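Local coordinates for nicotinate phosphoribosyltransferase (Porphyromonas gingivalis, PDB 2IM5), which probably catalyses the ATP-assisted synthesis of nicotinate D-ribonucleotide from nicotinate and 5-phospho-alpha-D-ribose 1-diphosphate, a step of NAD(+) biosynthesis, at residues Phe328-Gly331 and Thr332-Asn336; Pro75-Pro78 and Pro79-Asp83; Thr121-Leu124 and Ala125-Glu129; Leu173-Glu176 and Asp177-Asp181. All coordinates share one frame; numbering follows the deposited sequence.

Contact 1 (Phe328-Gly331 and Thr332-Asn336)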
loop_
_atom_site.group_PDB
_atom_site.type_symbol
_atom_site.label_atom_id
_atom_site.label_comp_id
_atom_site.label_asym_id
_atom_site.label_seq_id
_atom_site.Cartn_x
_atom_site.Cartn_y
_atom_site.Cartn_z
ATOM N N PHE A 328 -2.361 -2.715 13.797
ATOM C CA PHE A 328 -1.445 -1.749 13.221
ATOM C C PHE A 328 -0.660 -2.236 12.024
ATOM O O PHE A 328 -0.412 -3.428 11.853
ATOM C CB PHE A 328 -0.472 -1.282 14.319
ATOM C CG PHE A 328 -1.162 -0.701 15.508
ATOM C CD1 PHE A 328 -1.428 0.661 15.575
ATOM C CD2 PHE A 328 -1.635 -1.527 16.521
ATOM C CE1 PHE A 328 -2.162 1.189 16.630
ATOM C CE2 PHE A 328 -2.376 -1.008 17.582
ATOM C CZ PHE A 328 -2.641 0.349 17.639
ATOM N N GLY A 329 -0.278 -1.276 11.195
ATOM C CA GLY A 329 0.524 -1.558 10.025
ATOM C C GLY A 329 1.762 -0.715 10.243
ATOM O O GLY A 329 1.675 0.516 10.245
ATOM N N ILE A 330 2.902 -1.358 10.466
ATOM C CA ILE A 330 4.142 -0.631 10.694
ATOM C C ILE A 330 5.062 -0.800 9.494
ATOM O O ILE A 330 5.325 -1.920 9.060
ATOM C CB ILE A 330 4.842 -1.134 11.973
ATOM C CG1 ILE A 330 3.881 -1.007 13.158
ATOM C CG2 ILE A 330 6.110 -0.332 12.229
ATOM C CD1 ILE A 330 4.466 -1.433 14.483
ATOM N N GLY A 331 5.559 0.314 8.969
ATOM C CA GLY A 331 6.418 0.245 7.802
ATOM C C GLY A 331 7.901 0.538 7.931
ATOM O O GLY A 331 8.672 -0.275 8.442
ATOM N N THR A 332 8.295 1.711 7.450
ATOM C CA THR A 332 9.685 2.131 7.440
ATOM C C THR A 332 10.431 2.027 8.775
ATOM O O THR A 332 11.642 1.804 8.787
ATOM C CB THR A 332 9.803 3.569 6.873
ATOM O OG1 THR A 332 11.136 3.782 6.394
ATOM C CG2 THR A 332 9.481 4.599 7.936
ATOM N N ASN A 333 9.731 2.185 9.895
ATOM C CA ASN A 333 10.386 2.072 11.193
ATOM C C ASN A 333 11.008 0.691 11.366
ATOM O O ASN A 333 11.970 0.526 12.114
ATOM C CB ASN A 333 9.396 2.322 12.329
ATOM C CG ASN A 333 10.002 2.049 13.699
ATOM O OD1 ASN A 333 10.078 0.901 14.143
ATOM N ND2 ASN A 333 10.456 3.107 14.367
ATOM N N LEU A 334 10.464 -0.299 10.665
ATOM C CA LEU A 334 10.971 -1.661 10.755
ATOM C C LEU A 334 11.922 -2.031 9.622
ATOM O O LEU A 334 12.964 -2.633 9.856
ATOM C CB LEU A 334 9.803 -2.662 10.761
ATOM C CG LEU A 334 8.789 -2.609 11.912
ATOM C CD1 LEU A 334 7.693 -3.638 11.697
ATOM C CD2 LEU A 334 9.506 -2.875 13.230
ATOM N N THR A 335 11.569 -1.660 8.395
ATOM C CA THR A 335 12.375 -2.031 7.233
ATOM C C THR A 335 13.497 -1.077 6.836
ATOM O O THR A 335 14.290 -1.389 5.950
ATOM C CB THR A 335 11.477 -2.234 6.010
ATOM O OG1 THR A 335 10.887 -0.978 5.657
ATOM C CG2 THR A 335 10.363 -3.241 6.326
ATOM N N ASN A 336 13.553 0.090 7.461
ATOM C CA ASN A 336 14.613 1.029 7.142
ATOM C C ASN A 336 15.003 1.810 8.389
ATOM O O ASN A 336 14.682 2.988 8.526
ATOM C CB ASN A 336 14.178 1.991 6.036
ATOM C CG ASN A 336 15.360 2.626 5.332
ATOM O OD1 ASN A 336 16.414 2.843 5.944
ATOM N ND2 ASN A 336 15.194 2.939 4.048
HETATM O O HOH W 1 6.860 2.990 10.092
#
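Ile330 and Leu334 set their side chains across each other at about a right angle where strand 325-330 ends and the short helix 332-335 begins. The touching branch of the isoleucine is CG2, which lies 3.5 Å from Leu334 CG and 3.7 Å from Leu334 CD1. With CG1 of Ile330 beside the backbone N (chi1 -56°), CG2 stands anti to that N and faces the leucine. The leucine answers with its branch point and one methyl, CD1, which also comes near Ile330 CB at 3.8 Å.

Between the two residues the chain turns at Gly331, the N-cap. Its carbonyl oxygen is gripped by two backbone amides of the first turn: Leu334 N at 2.9 Å and Thr335 N at 3.2 Å from Gly331 O. They approach from opposite faces of the carbonyl plane, Leu334 N lying 36° out of it and Thr335 N tilted by 20°. A water bridges the backbone at the turn, accepting from Asn333 N at 3.0 Å and, more weakly, from Gly331 N. Thr335 turns its hydroxyl to Gly166 O, which ties the helix to a neighbouring loop.

Strand 325-330 is an inner strand of the parallel sheet in this type II phosphoribosyltransferase, flanked by 162-164 and 301-304. Helix 141-157 receives Ile330 at Met155 and Leu334 at Lys151, and helix 173-186 meets Leu334 through Leu183 and Thr335 through Glu176.

Contact 2 (Pro75-Pro78 and Pro79-Asp83)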
loop_
_atom_site.group_PDB
_atom_site.type_symbol
_atom_site.label_atom_id
_atom_site.label_comp_id
_atom_site.label_asym_id
_atom_site.label_seq_id
_atom_site.Cartn_x
_atom_site.Cartn_y
_atom_site.Cartn_z
ATOM N N PRO A 75 -6.473 -17.812 -1.083
ATOM C CA PRO A 75 -7.638 -18.392 -1.757
ATOM C C PRO A 75 -8.626 -17.388 -2.331
ATOM O O PRO A 75 -9.389 -17.733 -3.228
ATOM C CB PRO A 75 -8.257 -19.279 -0.675
ATOM C CG PRO A 75 -7.945 -18.522 0.578
ATOM C CD PRO A 75 -6.501 -18.125 0.361
ATOM N N TYR A 76 -8.635 -16.158 -1.818
ATOM C CA TYR A 76 -9.550 -15.158 -2.364
ATOM C C TYR A 76 -9.137 -14.767 -3.794
ATOM O O TYR A 76 -9.881 -14.081 -4.497
ATOM C CB TYR A 76 -9.638 -13.929 -1.449
ATOM C CG TYR A 76 -8.357 -13.598 -0.738
ATOM C CD1 TYR A 76 -7.350 -12.881 -1.377
ATOM C CD2 TYR A 76 -8.129 -14.048 0.564
ATOM C CE1 TYR A 76 -6.133 -12.619 -0.738
ATOM C CE2 TYR A 76 -6.916 -13.795 1.214
ATOM C CZ TYR A 76 -5.927 -13.084 0.555
ATOM O OH TYR A 76 -4.719 -12.855 1.174
ATOM N N LEU A 77 -7.949 -15.194 -4.220
ATOM C CA LEU A 77 -7.507 -14.940 -5.594
ATOM C C LEU A 77 -7.953 -16.212 -6.324
ATOM O O LEU A 77 -7.455 -17.308 -6.049
ATOM C CB LEU A 77 -5.990 -14.789 -5.688
ATOM C CG LEU A 77 -5.345 -13.593 -4.988
ATOM C CD1 LEU A 77 -3.819 -13.663 -5.163
ATOM C CD2 LEU A 77 -5.895 -12.294 -5.556
ATOM N N PRO A 78 -8.916 -16.083 -7.251
ATOM C CA PRO A 78 -9.444 -17.215 -8.015
ATOM C C PRO A 78 -8.412 -17.892 -8.909
ATOM O O PRO A 78 -7.377 -17.312 -9.233
ATOM C CB PRO A 78 -10.576 -16.586 -8.843
ATOM C CG PRO A 78 -10.894 -15.308 -8.134
ATOM C CD PRO A 78 -9.546 -14.828 -7.682
ATOM N N PRO A 79 -8.696 -19.134 -9.331
ATOM C CA PRO A 79 -7.796 -19.897 -10.194
ATOM C C PRO A 79 -7.439 -19.158 -11.488
ATOM O O PRO A 79 -6.312 -19.256 -11.973
ATOM C CB PRO A 79 -8.578 -21.184 -10.451
ATOM C CG PRO A 79 -9.343 -21.365 -9.180
ATOM C CD PRO A 79 -9.836 -19.964 -8.900
ATOM N N ILE A 80 -8.393 -18.419 -12.044
ATOM C CA ILE A 80 -8.136 -17.687 -13.273
ATOM C C ILE A 80 -7.017 -16.667 -13.068
ATOM O O ILE A 80 -6.198 -16.465 -13.961
ATOM C CB ILE A 80 -9.412 -16.949 -13.800
ATOM C CG1 ILE A 80 -9.098 -16.231 -15.123
ATOM C CG2 ILE A 80 -9.901 -15.923 -12.792
ATOM C CD1 ILE A 80 -8.728 -17.180 -16.269
ATOM N N TYR A 81 -6.977 -16.032 -11.898
ATOM C CA TYR A 81 -5.938 -15.043 -11.644
ATOM C C TYR A 81 -4.596 -15.720 -11.409
ATOM O O TYR A 81 -3.552 -15.180 -11.768
ATOM C CB TYR A 81 -6.281 -14.159 -10.446
ATOM C CG TYR A 81 -5.416 -12.925 -10.399
ATOM C CD1 TYR A 81 -5.479 -11.973 -11.422
ATOM C CD2 TYR A 81 -4.513 -12.716 -9.356
ATOM C CE1 TYR A 81 -4.663 -10.845 -11.406
ATOM C CE2 TYR A 81 -3.697 -11.596 -9.327
ATOM C CZ TYR A 81 -3.778 -10.663 -10.355
ATOM O OH TYR A 81 -2.987 -9.546 -10.323
ATOM N N ILE A 82 -4.628 -16.895 -10.796
ATOM C CA ILE A 82 -3.404 -17.631 -10.553
ATOM C C ILE A 82 -2.821 -18.067 -11.892
ATOM O O ILE A 82 -1.606 -18.066 -12.065
ATOM C CB ILE A 82 -3.656 -18.842 -9.647
ATOM C CG1 ILE A 82 -4.043 -18.341 -8.257
ATOM C CG2 ILE A 82 -2.406 -19.713 -9.557
ATOM C CD1 ILE A 82 -4.428 -19.443 -7.322
ATOM N N ASP A 83 -3.684 -18.426 -12.840
ATOM C CA ASP A 83 -3.214 -18.810 -14.172
ATOM C C ASP A 83 -2.600 -17.581 -14.840
ATOM O O ASP A 83 -1.588 -17.681 -15.528
ATOM C CB ASP A 83 -4.360 -19.339 -15.046
ATOM C CG ASP A 83 -4.638 -20.813 -14.818
ATOM O OD1 ASP A 83 -3.747 -21.509 -14.300
ATOM O OD2 ASP A 83 -5.743 -21.286 -15.164
#
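Leu77 and Tyr81 meet across the start of helix 79-87, a helix N-terminus entered through two consecutive prolines, with Pro78 at the N-cap and Pro79 as the first helical residue. The leucine methyl CD2 lies 4.1 Å from Tyr81 CD2, approaching the ring at a slant. Tyr81 holds CG opposite its backbone N (chi1 -165°), which brings the ring back toward the leucine that precedes the cap. Beside this pair, Pro78 CD comes within 4.3 Å of Tyr81 CB, and Pro78 CB rests against Ile80 CG2 at 4.1 Å.

Behind these contacts, the Pro78 carbonyl accepts from the first turn of the helix. Ile82 N binds Pro78 O at 3.2 Å in the carbonyl plane, whereas the bond from Tyr81 N to the same oxygen is weak and bent, with an N-H...O angle of 128°. Proline suits the first helical turn because no amide hydrogen is required of it there.

Farther out, helix 12-24 packs against the cap, Phe15 touching Leu77 and Tyr19 touching Pro78. The Tyr81 ring also meets those of Tyr19 and Phe84. Ile82 touches Lys67 and Gln71 of helix 64-73, and its CD1 stands 3.9 Å from Leu77 O.

Contact 3 (Thr121-Leu124 and Ala125-Glu129)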
loop_
_atom_site.group_PDB
_atom_site.type_symbol
_atom_site.label_atom_id
_atom_site.label_comp_id
_atom_site.label_asym_id
_atom_site.label_seq_id
_atom_site.Cartn_x
_atom_site.Cartn_y
_atom_site.Cartn_z
ATOM N N THR A 121 5.173 -1.196 -6.336
ATOM C CA THR A 121 5.998 -1.649 -5.226
ATOM C C THR A 121 7.402 -2.108 -5.620
ATOM O O THR A 121 8.379 -1.693 -5.003
ATOM C CB THR A 121 5.278 -2.761 -4.418
ATOM O OG1 THR A 121 4.128 -2.204 -3.764
ATOM C CG2 THR A 121 6.201 -3.337 -3.350
ATOM N N PRO A 122 7.524 -2.970 -6.647
ATOM C CA PRO A 122 8.854 -3.430 -7.058
ATOM C C PRO A 122 9.767 -2.266 -7.463
ATOM O O PRO A 122 10.929 -2.206 -7.055
ATOM C CB PRO A 122 8.548 -4.355 -8.234
ATOM C CG PRO A 122 7.185 -4.881 -7.904
ATOM C CD PRO A 122 6.471 -3.658 -7.415
ATOM N N ILE A 123 9.241 -1.340 -8.261
ATOM C CA ILE A 123 10.034 -0.193 -8.697
ATOM C C ILE A 123 10.508 0.670 -7.530
ATOM O O ILE A 123 11.663 1.087 -7.498
ATOM C CB ILE A 123 9.255 0.683 -9.714
ATOM C CG1 ILE A 123 9.136 -0.073 -11.045
ATOM C CG2 ILE A 123 9.967 2.025 -9.919
ATOM C CD1 ILE A 123 8.456 0.715 -12.160
ATOM N N LEU A 124 9.628 0.935 -6.570
ATOM C CA LEU A 124 10.021 1.741 -5.423
ATOM C C LEU A 124 11.076 1.008 -4.587
ATOM O O LEU A 124 12.045 1.616 -4.125
ATOM C CB LEU A 124 8.798 2.082 -4.561
ATOM C CG LEU A 124 7.828 3.106 -5.170
ATOM C CD1 LEU A 124 6.561 3.167 -4.336
ATOM C CD2 LEU A 124 8.488 4.475 -5.255
ATOM N N ALA A 125 10.892 -0.298 -4.403
ATOM C CA ALA A 125 11.842 -1.092 -3.625
ATOM C C ALA A 125 13.190 -1.120 -4.338
ATOM O O ALA A 125 14.234 -1.100 -3.697
ATOM C CB ALA A 125 11.324 -2.511 -3.443
ATOM N N VAL A 126 13.155 -1.181 -5.666
ATOM C CA VAL A 126 14.376 -1.204 -6.459
ATOM C C VAL A 126 15.113 0.125 -6.347
ATOM O O VAL A 126 16.327 0.151 -6.142
ATOM C CB VAL A 126 14.072 -1.485 -7.941
ATOM C CG1 VAL A 126 15.272 -1.102 -8.816
ATOM C CG2 VAL A 126 13.756 -2.957 -8.122
ATOM N N ILE A 127 14.381 1.225 -6.483
ATOM C CA ILE A 127 14.989 2.547 -6.384
ATOM C C ILE A 127 15.616 2.736 -5.011
ATOM O O ILE A 127 16.735 3.235 -4.891
ATOM C CB ILE A 127 13.947 3.657 -6.635
ATOM C CG1 ILE A 127 13.568 3.663 -8.117
ATOM C CG2 ILE A 127 14.485 5.010 -6.194
ATOM C CD1 ILE A 127 12.490 4.655 -8.458
ATOM N N SER A 128 14.896 2.327 -3.975
ATOM C CA SER A 128 15.394 2.466 -2.618
ATOM C C SER A 128 16.688 1.676 -2.415
ATOM O O SER A 128 17.686 2.224 -1.957
ATOM C CB SER A 128 14.328 1.999 -1.621
ATOM O OG SER A 128 14.780 2.171 -0.288
ATOM N N GLU A 129 16.679 0.394 -2.772
ATOM C CA GLU A 129 17.865 -0.432 -2.600
ATOM C C GLU A 129 19.038 0.073 -3.448
ATOM O O GLU A 129 20.165 0.144 -2.961
ATOM C CB GLU A 129 17.556 -1.904 -2.925
ATOM C CG GLU A 129 18.744 -2.831 -2.710
ATOM C CD GLU A 129 18.351 -4.283 -2.468
ATOM O OE1 GLU A 129 19.263 -5.145 -2.435
ATOM O OE2 GLU A 129 17.140 -4.567 -2.305
#
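Val126 N donates to Pro122 O at 2.8 Å, the shortest hydrogen bond between residues 121-124 and 125-129. The same carbonyl oxygen also lies against the valine side chain, with Val126 CG2 only 3.1 Å from Pro122 O. CG1 of the valine is anti to the backbone N (chi1 163°), which leaves CG2 beside that N and directed back at the preceding turn. Three further i to i+4 bonds continue the ladder: Ala125 N to Thr121 O, Ile127 N to Ile123 O and Ser128 N to Leu124 O, each 2.9 Å long.

This is regular alpha-helix, the buried first two turns and more of helix 120-134, which lies against the antiparallel sheet of the enzyme. On the sheet side Ile123 and Ile127 pack one turn apart, CG2 of Ile123 lying 3.9 Å from CD1 of Ile127 as the two side chains cross at a slant. Ile127 CG1 also comes within 3.3 Å of Ile123 O. Leu124 and Ile127 both reach Ile347 and Phe34, and Ile127 goes on to Leu105 and Ile107, so the helix lies across strands 347-355, 29-36 and 105-110.

The polar side chains point to other partners: Thr121 OG1 bonds Asp11 OD2, and Ser128 OG bonds the carbonyl oxygen of Arg170.

Contact 4 (Leu173-Glu176 and Asp177-Asp181)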
loop_
_atom_site.group_PDB
_atom_site.type_symbol
_atom_site.label_atom_id
_atom_site.label_comp_id
_atom_site.label_asym_id
_atom_site.label_seq_id
_atom_site.Cartn_x
_atom_site.Cartn_y
_atom_site.Cartn_z
ATOM N N LEU A 173 16.170 -5.770 0.335
ATOM C CA LEU A 173 15.407 -7.005 0.492
ATOM C C LEU A 173 16.003 -7.760 1.681
ATOM O O LEU A 173 15.289 -8.308 2.526
ATOM C CB LEU A 173 15.545 -7.872 -0.767
ATOM C CG LEU A 173 14.512 -8.964 -1.105
ATOM C CD1 LEU A 173 15.235 -10.116 -1.799
ATOM C CD2 LEU A 173 13.800 -9.476 0.129
ATOM N N GLU A 174 17.328 -7.777 1.729
ATOM C CA GLU A 174 18.066 -8.460 2.781
ATOM C C GLU A 174 17.686 -7.938 4.162
ATOM O O GLU A 174 17.494 -8.714 5.092
ATOM C CB GLU A 174 19.564 -8.295 2.534
ATOM C CG GLU A 174 20.451 -8.964 3.554
ATOM C CD GLU A 174 21.898 -8.948 3.126
ATOM O OE1 GLU A 174 22.401 -7.860 2.756
ATOM O OE2 GLU A 174 22.531 -10.022 3.155
ATOM N N VAL A 175 17.574 -6.621 4.298
ATOM C CA VAL A 175 17.184 -6.050 5.580
ATOM C C VAL A 175 15.732 -6.421 5.938
ATOM O O VAL A 175 15.462 -6.832 7.072
ATOM C CB VAL A 175 17.342 -4.518 5.581
ATOM C CG1 VAL A 175 16.668 -3.923 6.805
ATOM C CG2 VAL A 175 18.825 -4.152 5.556
ATOM N N GLU A 176 14.803 -6.287 4.989
ATOM C CA GLU A 176 13.410 -6.633 5.279
ATOM C C GLU A 176 13.297 -8.117 5.615
ATOM O O GLU A 176 12.544 -8.502 6.506
ATOM C CB GLU A 176 12.473 -6.311 4.098
ATOM C CG GLU A 176 11.033 -6.796 4.350
ATOM C CD GLU A 176 10.015 -6.441 3.244
ATOM O OE1 GLU A 176 10.404 -6.233 2.066
ATOM O OE2 GLU A 176 8.804 -6.398 3.566
ATOM N N ASP A 177 14.058 -8.941 4.904
ATOM C CA ASP A 177 14.046 -10.383 5.119
ATOM C C ASP A 177 14.470 -10.730 6.545
ATOM O O ASP A 177 13.778 -11.463 7.248
ATOM C CB ASP A 177 14.991 -11.065 4.127
ATOM C CG ASP A 177 14.840 -12.576 4.113
ATOM O OD1 ASP A 177 14.419 -13.156 5.134
ATOM O OD2 ASP A 177 15.157 -13.197 3.080
ATOM N N ARG A 178 15.617 -10.207 6.964
ATOM C CA ARG A 178 16.128 -10.479 8.306
ATOM C C ARG A 178 15.230 -9.893 9.393
ATOM O O ARG A 178 14.991 -10.534 10.412
ATOM C CB ARG A 178 17.555 -9.938 8.450
ATOM C CG ARG A 178 18.191 -10.202 9.813
ATOM C CD ARG A 178 18.057 -11.669 10.217
ATOM N NE ARG A 178 18.538 -11.906 11.576
ATOM C CZ ARG A 178 18.316 -13.024 12.265
ATOM N NH1 ARG A 178 17.616 -14.017 11.725
ATOM N NH2 ARG A 178 18.797 -13.150 13.495
ATOM N N VAL A 179 14.737 -8.680 9.176
ATOM C CA VAL A 179 13.859 -8.029 10.144
ATOM C C VAL A 179 12.591 -8.856 10.353
ATOM O O VAL A 179 12.117 -9.004 11.483
ATOM C CB VAL A 179 13.468 -6.600 9.680
ATOM C CG1 VAL A 179 12.297 -6.071 10.511
ATOM C CG2 VAL A 179 14.668 -5.659 9.831
ATOM N N THR A 180 12.051 -9.389 9.259
ATOM C CA THR A 180 10.852 -10.215 9.323
ATOM C C THR A 180 11.152 -11.478 10.121
ATOM O O THR A 180 10.345 -11.918 10.935
ATOM C CB THR A 180 10.383 -10.622 7.911
ATOM O OG1 THR A 180 10.062 -9.442 7.169
ATOM C CG2 THR A 180 9.158 -11.528 7.987
ATOM N N ASP A 181 12.324 -12.054 9.878
ATOM C CA ASP A 181 12.743 -13.268 10.573
ATOM C C ASP A 181 12.842 -13.026 12.078
ATOM O O ASP A 181 12.373 -13.834 12.881
ATOM C CB ASP A 181 14.100 -13.731 10.052
ATOM C CG ASP A 181 14.390 -15.174 10.397
ATOM O OD1 ASP A 181 13.951 -15.628 11.477
ATOM O OD2 ASP A 181 15.062 -15.854 9.592
HETATM O O HOH W 2 8.019 -8.619 5.354
#
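Glu176 O receives two hydrogen bonds from Thr180, one turn later in helix 173-186: OG1 of Thr180 at 2.7 Å and N of Thr180 at 2.9 Å. The two donors come from opposite faces of the carbonyl plane, the hydroxyl tilted 33° from it and the amide 28°. Thr180 keeps OG1 beside its own backbone N (chi1 -61°), where the hydroxyl can bend back to the preceding turn. A water donates to Thr180 OG1 at 2.9 Å and to Glu176 OE2 at 3.0 Å, joining side chains that lie alongside each other and point the same way. The carboxylate of Glu176 has a stronger partner in Arg170, which forms a salt bridge with OE1.

Regular i to i+4 bonding runs through the rest, including Asp177 N to Leu173 O at 2.8 Å. The helix is the crossover of a beta-alpha-beta unit, connecting strands 162-164 and 191-194 of the parallel sheet. Its charged side chains reach two neighbouring helices: Asp177 pairs with Lys202 of helix 197-203, and Arg178 with Glu145 of helix 141-157. The guanidinium of Arg178 also has Asp181 OD2 in plane at its edge, a long salt bridge of 3.8 Å from NH1.

Val175 and Val179 lie side by side, with Val175 CG1 4.0 Å from Val179 CG2. Trp141 of helix 141-157 touches Val175, and Thr148 of the same helix touches Val179.

How the contacts relate
Along the chain the order is contact 2, contact 3, contact 4, contact 1. Contacts 2 and 3 belong to the N-terminal NAPRTase domain family, their centres about 26 Å apart, and contacts 4 and 1 to the main NAPRTase family region. Contact 2 is remote, about 29 Å from contact 1 between centres. The other three form a chain of neighbours. Glu129 OE2 of helix 120-134 probably accepts a hydrogen bond from Leu173 N, linking contacts 3 and 4 at the start of helix 173-186. That helix then packs on contact 1, methyls of Val179 and Val175 against the backbone oxygens of Leu334 and Thr335. The helix on the antiparallel sheet is thus coupled to the parallel-sheet region.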